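PDB 4OM9: serine protease pet from Escherichia coli, which cleaves proteins as a serine protease and probably acts as a secreted autotransporter enterotoxin on alpha-fodrin in host cells. Local coordinates for residues A[9-12]-A[13-17]; A[22-25]-A[26-29]; A[317-321]-A[322-326]; A[388-391]-A[392-395]. All coordinates share one frame; numbering follows the deposited sequence.

Contact 1: residues A[9-12]-A[13-17]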
loop_
_atom_site.group_PDB
_atom_site.type_symbol
_atom_site.label_atom_id
_atom_site.label_comp_id
_atom_site.label_asym_id
_atom_site.label_seq_id
_atom_site.Cartn_x
_atom_site.Cartn_y
_atom_site.Cartn_z
ATOM N N TRP A 9 9.036 7.187 24.105
ATOM C CA TRP A 9 10.282 6.870 23.414
ATOM C C TRP A 9 10.918 8.122 22.816
ATOM O O TRP A 9 10.229 9.059 22.398
ATOM C CB TRP A 9 10.051 5.850 22.313
ATOM C CG TRP A 9 10.131 4.464 22.763
ATOM C CD1 TRP A 9 11.165 3.600 22.570
ATOM C CD2 TRP A 9 9.125 3.740 23.472
ATOM N NE1 TRP A 9 10.870 2.386 23.125
ATOM C CE2 TRP A 9 9.615 2.442 23.678
ATOM C CE3 TRP A 9 7.851 4.069 23.954
ATOM C CZ2 TRP A 9 8.884 1.462 24.345
ATOM C CZ3 TRP A 9 7.122 3.102 24.613
ATOM C CH2 TRP A 9 7.641 1.814 24.810
ATOM N N ALA A 10 12.242 8.117 22.772
ATOM C CA ALA A 10 13.002 9.242 22.275
ATOM C C ALA A 10 12.583 9.567 20.834
ATOM O O ALA A 10 12.426 10.728 20.464
ATOM C CB ALA A 10 14.497 8.935 22.367
ATOM N N ARG A 11 12.359 8.516 20.051
ATOM C CA ARG A 11 12.047 8.632 18.632
ATOM C C ARG A 11 10.664 9.257 18.434
ATOM O O ARG A 11 10.354 9.819 17.364
ATOM C CB ARG A 11 12.138 7.244 17.982
ATOM C CG ARG A 11 11.541 7.113 16.603
ATOM C CD ARG A 11 11.805 5.730 16.047
ATOM N NE ARG A 11 10.577 4.958 15.927
ATOM C CZ ARG A 11 10.494 3.795 15.287
ATOM N NH1 ARG A 11 11.569 3.282 14.705
ATOM N NH2 ARG A 11 9.339 3.152 15.212
ATOM N N ASP A 12 9.843 9.186 19.480
ATOM C CA ASP A 12 8.488 9.719 19.408
ATOM C C ASP A 12 8.443 11.243 19.218
ATOM O O ASP A 12 7.628 11.753 18.442
ATOM C CB ASP A 12 7.703 9.326 20.661
ATOM C CG ASP A 12 7.394 7.841 20.708
ATOM O OD1 ASP A 12 7.357 7.215 19.625
ATOM O OD2 ASP A 12 7.165 7.302 21.819
ATOM N N TYR A 13 9.305 11.968 19.928
ATOM C CA TYR A 13 9.369 13.411 19.761
ATOM C C TYR A 13 9.799 13.783 18.349
ATOM O O TYR A 13 9.327 14.765 17.789
ATOM C CB TYR A 13 10.331 14.037 20.774
ATOM C CG TYR A 13 9.896 13.929 22.216
ATOM C CD1 TYR A 13 9.055 14.885 22.780
ATOM C CD2 TYR A 13 10.333 12.877 23.021
ATOM C CE1 TYR A 13 8.651 14.798 24.113
ATOM C CE2 TYR A 13 9.934 12.772 24.346
ATOM C CZ TYR A 13 9.098 13.741 24.891
ATOM O OH TYR A 13 8.700 13.645 26.208
ATOM N N LEU A 14 10.700 12.988 17.791
ATOM C CA LEU A 14 11.245 13.203 16.450
ATOM C C LEU A 14 10.227 12.880 15.369
ATOM O O LEU A 14 10.088 13.619 14.399
ATOM C CB LEU A 14 12.482 12.345 16.258
ATOM C CG LEU A 14 13.845 12.855 16.719
ATOM C CD1 LEU A 14 13.758 13.692 17.941
ATOM C CD2 LEU A 14 14.778 11.699 16.963
ATOM N N ASP A 15 9.521 11.760 15.541
ATOM C CA ASP A 15 8.482 11.347 14.596
ATOM C C ASP A 15 7.445 12.458 14.436
ATOM O O ASP A 15 6.993 12.741 13.325
ATOM C CB ASP A 15 7.781 10.053 15.054
ATOM C CG ASP A 15 8.409 8.778 14.476
ATOM O OD1 ASP A 15 9.298 8.862 13.613
ATOM O OD2 ASP A 15 7.996 7.665 14.907
ATOM N N LEU A 16 7.073 13.076 15.554
ATOM C CA LEU A 16 6.049 14.110 15.542
ATOM C C LEU A 16 6.534 15.351 14.797
ATOM O O LEU A 16 5.789 15.928 14.016
ATOM C CB LEU A 16 5.632 14.484 16.968
ATOM C CG LEU A 16 4.624 15.621 17.159
ATOM C CD1 LEU A 16 3.381 15.444 16.305
ATOM C CD2 LEU A 16 4.239 15.730 18.625
ATOM N N ALA A 17 7.775 15.756 15.050
ATOM C CA ALA A 17 8.291 16.991 14.468
ATOM C C ALA A 17 8.502 16.808 12.976
ATOM O O ALA A 17 8.395 17.751 12.216
ATOM C CB ALA A 17 9.601 17.423 15.137
HETATM O O HOH W 1 8.317 6.605 17.355
#

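Contact 2: residues A[22-25]-A[26-29]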
loop_
_atom_site.group_PDB
_atom_site.type_symbol
_atom_site.label_atom_id
_atom_site.label_comp_id
_atom_site.label_asym_id
_atom_site.label_seq_id
_atom_site.Cartn_x
_atom_site.Cartn_y
_atom_site.Cartn_z
ATOM N N VAL A 22 3.283 7.594 13.013
ATOM C CA VAL A 22 1.848 7.834 13.196
ATOM C C VAL A 22 1.464 9.295 13.059
ATOM O O VAL A 22 0.281 9.628 13.123
ATOM C CB VAL A 22 1.328 7.359 14.572
ATOM C CG1 VAL A 22 1.456 5.808 14.718
ATOM C CG2 VAL A 22 1.996 8.137 15.715
ATOM N N PHE A 23 2.456 10.161 12.876
ATOM C CA PHE A 23 2.219 11.596 12.921
ATOM C C PHE A 23 2.197 12.225 11.527
ATOM O O PHE A 23 2.734 13.322 11.317
ATOM C CB PHE A 23 3.282 12.284 13.770
ATOM C CG PHE A 23 3.276 11.867 15.216
ATOM C CD1 PHE A 23 2.264 12.277 16.061
ATOM C CD2 PHE A 23 4.305 11.094 15.731
ATOM C CE1 PHE A 23 2.269 11.927 17.398
ATOM C CE2 PHE A 23 4.323 10.746 17.047
ATOM C CZ PHE A 23 3.294 11.160 17.889
ATOM N N GLN A 24 1.596 11.511 10.581
ATOM C CA GLN A 24 1.320 12.053 9.264
ATOM C C GLN A 24 0.457 13.293 9.396
ATOM O O GLN A 24 -0.395 13.362 10.289
ATOM C CB GLN A 24 0.625 11.017 8.390
ATOM C CG GLN A 24 1.401 9.731 8.302
ATOM C CD GLN A 24 2.784 9.967 7.760
ATOM O OE1 GLN A 24 2.943 10.622 6.739
ATOM N NE2 GLN A 24 3.797 9.449 8.445
ATOM N N PRO A 25 0.681 14.278 8.508
ATOM C CA PRO A 25 -0.093 15.524 8.533
ATOM C C PRO A 25 -1.591 15.250 8.474
ATOM O O PRO A 25 -2.022 14.508 7.594
ATOM C CB PRO A 25 0.381 16.273 7.269
ATOM C CG PRO A 25 1.726 15.686 6.953
ATOM C CD PRO A 25 1.635 14.232 7.385
ATOM N N GLY A 26 -2.357 15.833 9.400
ATOM C CA GLY A 26 -3.799 15.702 9.395
ATOM C C GLY A 26 -4.327 14.507 10.186
ATOM O O GLY A 26 -5.544 14.346 10.321
ATOM N N SER A 27 -3.428 13.664 10.694
ATOM C CA SER A 27 -3.835 12.510 11.494
ATOM C C SER A 27 -4.576 12.940 12.757
ATOM O O SER A 27 -4.052 13.704 13.569
ATOM C CB SER A 27 -2.626 11.658 11.890
ATOM O OG SER A 27 -2.019 11.068 10.767
ATOM N N THR A 28 -5.797 12.452 12.916
ATOM C CA THR A 28 -6.568 12.716 14.122
ATOM C C THR A 28 -6.496 11.526 15.081
ATOM O O THR A 28 -6.136 10.422 14.668
ATOM C CB THR A 28 -8.035 13.001 13.787
ATOM O OG1 THR A 28 -8.613 11.836 13.185
ATOM C CG2 THR A 28 -8.144 14.174 12.827
ATOM N N HIS A 29 -6.834 11.765 16.352
ATOM C CA HIS A 29 -6.974 10.709 17.361
ATOM C C HIS A 29 -5.713 9.884 17.525
ATOM O O HIS A 29 -5.770 8.659 17.595
ATOM C CB HIS A 29 -8.140 9.781 17.012
ATOM C CG HIS A 29 -9.486 10.390 17.253
ATOM N ND1 HIS A 29 -9.645 11.678 17.712
ATOM C CD2 HIS A 29 -10.732 9.878 17.113
ATOM C CE1 HIS A 29 -10.936 11.939 17.839
ATOM N NE2 HIS A 29 -11.615 10.864 17.485
#

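Contact 3: residues A[317-321]-A[322-326]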
loop_
_atom_site.group_PDB
_atom_site.type_symbol
_atom_site.label_atom_id
_atom_site.label_comp_id
_atom_site.label_asym_id
_atom_site.label_seq_id
_atom_site.Cartn_x
_atom_site.Cartn_y
_atom_site.Cartn_z
ATOM N N ILE A 317 6.787 37.586 -10.879
ATOM C CA ILE A 317 5.548 37.179 -10.252
ATOM C C ILE A 317 4.404 37.525 -11.176
ATOM O O ILE A 317 4.305 38.652 -11.643
ATOM C CB ILE A 317 5.349 37.853 -8.882
ATOM C CG1 ILE A 317 6.439 37.412 -7.899
ATOM C CG2 ILE A 317 3.943 37.576 -8.329
ATOM C CD1 ILE A 317 6.258 38.000 -6.441
ATOM N N PHE A 318 3.540 36.548 -11.437
ATOM C CA PHE A 318 2.442 36.711 -12.379
ATOM C C PHE A 318 1.116 36.588 -11.668
ATOM O O PHE A 318 0.988 35.792 -10.747
ATOM C CB PHE A 318 2.526 35.665 -13.493
ATOM C CG PHE A 318 3.712 35.831 -14.384
ATOM C CD1 PHE A 318 4.925 35.257 -14.053
ATOM C CD2 PHE A 318 3.617 36.574 -15.551
ATOM C CE1 PHE A 318 6.015 35.426 -14.878
ATOM C CE2 PHE A 318 4.698 36.740 -16.366
ATOM C CZ PHE A 318 5.896 36.168 -16.034
ATOM N N ASP A 319 0.128 37.362 -12.106
ATOM C CA ASP A 319 -1.198 37.320 -11.498
ATOM C C ASP A 319 -1.963 36.093 -11.979
ATOM O O ASP A 319 -1.378 35.189 -12.573
ATOM C CB ASP A 319 -1.976 38.605 -11.804
ATOM C CG ASP A 319 -2.213 38.802 -13.284
ATOM O OD1 ASP A 319 -1.549 38.122 -14.086
ATOM O OD2 ASP A 319 -3.061 39.639 -13.650
ATOM N N GLU A 320 -3.271 36.070 -11.734
ATOM C CA GLU A 320 -4.086 34.882 -11.992
ATOM C C GLU A 320 -4.868 34.949 -13.302
ATOM O O GLU A 320 -5.170 36.030 -13.792
ATOM C CB GLU A 320 -5.058 34.657 -10.829
ATOM C CG GLU A 320 -4.379 34.516 -9.481
ATOM C CD GLU A 320 -5.372 34.394 -8.337
ATOM O OE1 GLU A 320 -6.468 34.985 -8.430
ATOM O OE2 GLU A 320 -5.060 33.702 -7.342
ATOM N N ASN A 321 -5.185 33.781 -13.858
ATOM C CA ASN A 321 -6.060 33.661 -15.026
ATOM C C ASN A 321 -5.618 34.469 -16.255
ATOM O O ASN A 321 -6.461 34.965 -17.004
ATOM C CB ASN A 321 -7.500 34.068 -14.665
ATOM C CG ASN A 321 -8.073 33.261 -13.499
ATOM O OD1 ASN A 321 -8.036 32.024 -13.495
ATOM N ND2 ASN A 321 -8.601 33.966 -12.497
ATOM N N LYS A 322 -4.311 34.598 -16.480
ATOM C CA LYS A 322 -3.841 35.340 -17.650
ATOM C C LYS A 322 -2.767 34.597 -18.447
ATOM O O LYS A 322 -2.064 33.741 -17.922
ATOM C CB LYS A 322 -3.306 36.715 -17.235
ATOM C CG LYS A 322 -4.281 37.551 -16.427
ATOM C CD LYS A 322 -5.432 38.068 -17.265
ATOM C CE LYS A 322 -6.414 38.838 -16.388
ATOM N NZ LYS A 322 -7.297 39.767 -17.159
ATOM N N LYS A 323 -2.652 34.953 -19.720
ATOM C CA LYS A 323 -1.646 34.393 -20.618
ATOM C C LYS A 323 -0.468 35.362 -20.833
ATOM O O LYS A 323 -0.663 36.528 -21.129
ATOM C CB LYS A 323 -2.296 34.033 -21.960
ATOM C CG LYS A 323 -1.343 33.444 -22.987
ATOM C CD LYS A 323 -0.552 32.271 -22.404
ATOM C CE LYS A 323 -0.224 31.228 -23.464
ATOM N NZ LYS A 323 0.641 31.731 -24.552
ATOM N N TYR A 324 0.752 34.858 -20.670
ATOM C CA TYR A 324 1.976 35.637 -20.855
ATOM C C TYR A 324 2.969 34.931 -21.769
ATOM O O TYR A 324 3.052 33.705 -21.779
ATOM C CB TYR A 324 2.669 35.898 -19.518
ATOM C CG TYR A 324 1.922 36.807 -18.580
ATOM C CD1 TYR A 324 0.983 36.295 -17.685
ATOM C CD2 TYR A 324 2.172 38.174 -18.566
ATOM C CE1 TYR A 324 0.305 37.128 -16.810
ATOM C CE2 TYR A 324 1.505 39.012 -17.698
ATOM C CZ TYR A 324 0.570 38.488 -16.824
ATOM O OH TYR A 324 -0.101 39.326 -15.971
ATOM N N THR A 325 3.736 35.707 -22.520
ATOM C CA THR A 325 4.862 35.157 -23.257
ATOM C C THR A 325 6.125 35.921 -22.858
ATOM O O THR A 325 6.076 37.119 -22.595
ATOM C CB THR A 325 4.635 35.227 -24.776
ATOM O OG1 THR A 325 3.497 34.428 -25.130
ATOM C CG2 THR A 325 5.838 34.691 -25.520
ATOM N N VAL A 326 7.238 35.204 -22.755
ATOM C CA VAL A 326 8.535 35.798 -22.487
ATOM C C VAL A 326 9.452 35.460 -23.650
ATOM O O VAL A 326 9.788 34.292 -23.878
ATOM C CB VAL A 326 9.156 35.291 -21.185
ATOM C CG1 VAL A 326 10.518 35.923 -20.967
ATOM C CG2 VAL A 326 8.218 35.548 -19.987
#

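Contact 4: residues A[388-391]-A[392-395]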
loop_
_atom_site.group_PDB
_atom_site.type_symbol
_atom_site.label_atom_id
_atom_site.label_comp_id
_atom_site.label_asym_id
_atom_site.label_seq_id
_atom_site.Cartn_x
_atom_site.Cartn_y
_atom_site.Cartn_z
ATOM N N LEU A 388 7.231 20.511 -20.439
ATOM C CA LEU A 388 8.460 20.386 -21.190
ATOM C C LEU A 388 8.091 20.338 -22.641
ATOM O O LEU A 388 7.519 19.352 -23.088
ATOM C CB LEU A 388 9.215 19.133 -20.776
ATOM C CG LEU A 388 9.331 18.980 -19.265
ATOM C CD1 LEU A 388 10.108 17.715 -18.890
ATOM C CD2 LEU A 388 9.994 20.229 -18.666
ATOM N N GLY A 389 8.389 21.412 -23.373
ATOM C CA GLY A 389 8.013 21.496 -24.771
ATOM C C GLY A 389 9.171 21.272 -25.722
ATOM O O GLY A 389 9.024 21.437 -26.930
ATOM N N ALA A 390 10.323 20.879 -25.191
ATOM C CA ALA A 390 11.508 20.715 -26.034
ATOM C C ALA A 390 12.296 19.461 -25.662
ATOM O O ALA A 390 12.160 18.949 -24.548
ATOM C CB ALA A 390 12.407 21.961 -25.938
ATOM N N GLN A 391 13.106 18.966 -26.598
ATOM C CA GLN A 391 14.043 17.890 -26.297
ATOM C C GLN A 391 14.999 18.329 -25.181
ATOM O O GLN A 391 15.577 19.408 -25.249
ATOM C CB GLN A 391 14.829 17.464 -27.544
ATOM C CG GLN A 391 16.041 16.577 -27.235
ATOM C CD GLN A 391 16.304 15.472 -28.285
ATOM O OE1 GLN A 391 16.182 14.273 -27.990
ATOM N NE2 GLN A 391 16.688 15.872 -29.492
ATOM N N LYS A 392 15.141 17.490 -24.155
ATOM C CA LYS A 392 16.066 17.755 -23.063
ATOM C C LYS A 392 15.811 19.151 -22.479
ATOM O O LYS A 392 16.734 19.963 -22.348
ATOM C CB LYS A 392 17.506 17.627 -23.545
ATOM C CG LYS A 392 18.364 16.736 -22.682
ATOM C CD LYS A 392 18.848 17.443 -21.434
ATOM C CE LYS A 392 20.018 18.337 -21.773
ATOM N NZ LYS A 392 21.321 17.608 -21.751
ATOM N N THR A 393 14.548 19.422 -22.155
ATOM C CA THR A 393 14.132 20.761 -21.779
ATOM C C THR A 393 14.994 21.348 -20.652
ATOM O O THR A 393 15.529 22.446 -20.787
ATOM C CB THR A 393 12.658 20.766 -21.386
ATOM O OG1 THR A 393 11.882 20.389 -22.537
ATOM C CG2 THR A 393 12.248 22.145 -20.913
ATOM N N PHE A 394 15.170 20.600 -19.573
ATOM C CA PHE A 394 16.125 20.979 -18.544
ATOM C C PHE A 394 17.205 19.935 -18.488
ATOM O O PHE A 394 17.021 18.840 -18.992
ATOM C CB PHE A 394 15.436 21.139 -17.186
ATOM C CG PHE A 394 14.530 22.331 -17.122
ATOM C CD1 PHE A 394 15.036 23.581 -16.789
ATOM C CD2 PHE A 394 13.188 22.215 -17.419
ATOM C CE1 PHE A 394 14.213 24.702 -16.729
ATOM C CE2 PHE A 394 12.358 23.320 -17.370
ATOM C CZ PHE A 394 12.875 24.574 -17.026
ATOM N N ASN A 395 18.344 20.268 -17.909
ATOM C CA ASN A 395 19.375 19.269 -17.741
ATOM C C ASN A 395 18.953 18.275 -16.616
ATOM O O ASN A 395 18.961 17.059 -16.818
ATOM C CB ASN A 395 20.715 19.946 -17.463
ATOM C CG ASN A 395 21.210 20.782 -18.670
ATOM O OD1 ASN A 395 20.854 20.509 -19.821
ATOM N ND2 ASN A 395 22.020 21.799 -18.400
#

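Contact 1: residues A[9-12]-A[13-17]
R11 and D15 form an i to i+4 ion pair on helix 10-17 and set their side chains across each other at a slant, the guanidinium plane turned 41° from the carboxylate plane. R11 sends CG anti to its backbone N (chi1 166°) and then turns about the CG-CD bond, which carries the guanidinium along the same flank as D15. NE lies 3.9 Å from D15 OD2, a long salt bridge in which the oxygen sits well out of the guanidinium plane, so charge alone draws the two together. The directed bond is made through a water molecule instead. It lies at the guanidinium edge, in its plane, accepting from R11 NE at 3.1 Å, and donates to D15 OD2 at 2.7 Å and to D12 OD1. D12 turns back toward the helix start: its OD2 accepts W9 N at 3.0 Å, from above the carboxylate plane, as in the side-chain half of a capping box. The backbone bonds of the helix run alongside, D15 N to R11 O at 2.8 Å and L16 N to D12 O at 3.2 Å. Y13 points elsewhere, its ring edge near A10 O and its hydroxyl bonded to T200 N and D4 O. D15 is further held by A524 N and H523 ND1, which ties the helix to a loop far along the chain. D12 OD1 and D15 OD2 stand 4.8 Å apart in a buried setting; the shared water and the guanidinium of R11 would be expected to ease the repulsion between these like charges.

Contact 2: residues A[22-25]-A[26-29]
S27 grips the carbonyl oxygen of Q24 twice. Its backbone N donates to Q24 O at 3.1 Å, with an N-H...O angle of 158°, and its hydroxyl OG donates to the same Q24 O at 2.9 Å. Both donors come from one face of the carbonyl plane, the hydroxyl standing above that plane. The serine places OG beside its own backbone N (chi1 -66°), which lets a single residue close the turn with main chain and side chain together. OG also packs 3.6 Å from Q24 CB. The Q24 side chain bends at CG and leads away, its NE2 bonding to G21 O. Further out, V22 lays CG2 over the centre of the F23 ring, 3.6 Å above its plane, while F42 meets F23 edge to face. Backbone hydrogen bonds of G26 and S27 with V47 join the turn to another loop. P25 and G26 occupy the central positions, G26 with the positive phi (90°) that this turn requires at its third position and glycine adopts readily. The arrangement is a type II beta turn with the classic Pro-Gly pair at its corner, here in the surface loop between helix 10-17 and strand 31-32.

Contact 3: residues A[317-321]-A[322-326]
F318 and Y324 form a T-shaped pair, the edge of the phenylalanine directed at the face of the tyrosine. Their centroids are 4.7 Å apart and the planes meet at 65°. F318 CD2 makes the touch, lying over the centre of the Y324 ring and only 3.4 Å from Y324 CD1. At the other end of the tyrosine, OH donates to D319 OD1 at 2.7 Å, reaching it from above the carboxylate plane, while the oxygen itself lies at the edge of the ring and in its plane. D319 is suited to this because CG stands between its backbone N and carbonyl carbon (chi1 62°), which swings the carboxylate across the turn at about a right angle to the tyrosine side chain. K322 CG packs 3.6 Å from D319 OD1. The two aromatic residues belong to successive strands, 316-318 and 323-328, of the parallel beta-helix stalk of the passenger domain, and the turn between them is one of its corners. Adjacent coils pack round the pair: F318 meets F297 in the preceding coil and touches I341, I343 and V349 in the following one. G299 N bonds to D319 OD2, and G300 N to Y324 OH, which holds both partners of the tyrosine-aspartate bond. From the next coil, S347 OG bonds to D319 O and K322 N, bridging the base of the turn.

Contact 4: residues A[388-391]-A[392-395]
T393 packs its side chain into the curve of the loop against L388 and A390. Its hydroxyl OG1 donates to A390 O at 2.5 Å, a very short separation that may partly reflect the model, and it also lies 3.4 Å from L388 CB. The side chain works on two sides: OG1 lies beside the backbone N (chi1 -63°) and takes the polar contact, whereas the methyl CG2, anti to that N, faces L388 CD2 at 3.7 Å. The same leucine methyl then reaches the rim of the F394 ring, where L388 CD2 lies in the ring plane 4.0 Å from F394 CD2. One branch of L388 therefore fills the angle between a methyl group and an aromatic edge, and this buried side carries the close apolar packing.

The opposite character appears at the bend, where Q391 and K392 meet mainly through parts near the backbone. Their side chains cross obliquely and diverge, and Q391 OE1 bonds to N412 ND2. K392, with a left-handed backbone conformation (phi 53°), folds its chain repeatedly as it leaves the loop, and its NZ makes a weak, long ion pair with E416 OE1. Q391 is exposed and K392 partly so.

The loop links strands 385-388 and 397-399 of the beta-helix. L388 leans on V406 and L408 of strand 404-408, T393 and F394 touch V371 of strand 368-371, and T393 makes backbone bonds to Q375 and A413, so coils on both sides hold the corner.

How the contacts relate
Contact 1 is fully buried and contact 2 lies at the surface, yet both belong to the protease portion and touch: L16 CD1 meets F23 CD1 at 3.4 Å, so the F23 ring backs the helix. Contacts 3 and 4 are partly buried corners of the beta-helix, their centres about 21 Å apart and their nearest atoms about 12 Å apart, without touching. The chemistry follows the setting. Buried carboxylates, an arginine and a water dominate contact 1, while a main-chain carbonyl gripped by serine organises contact 2. Both corners pair an inward apolar cluster with a hydroxyl bond, tyrosine to carboxylate in contact 3 and threonine to backbone carbonyl in contact 4.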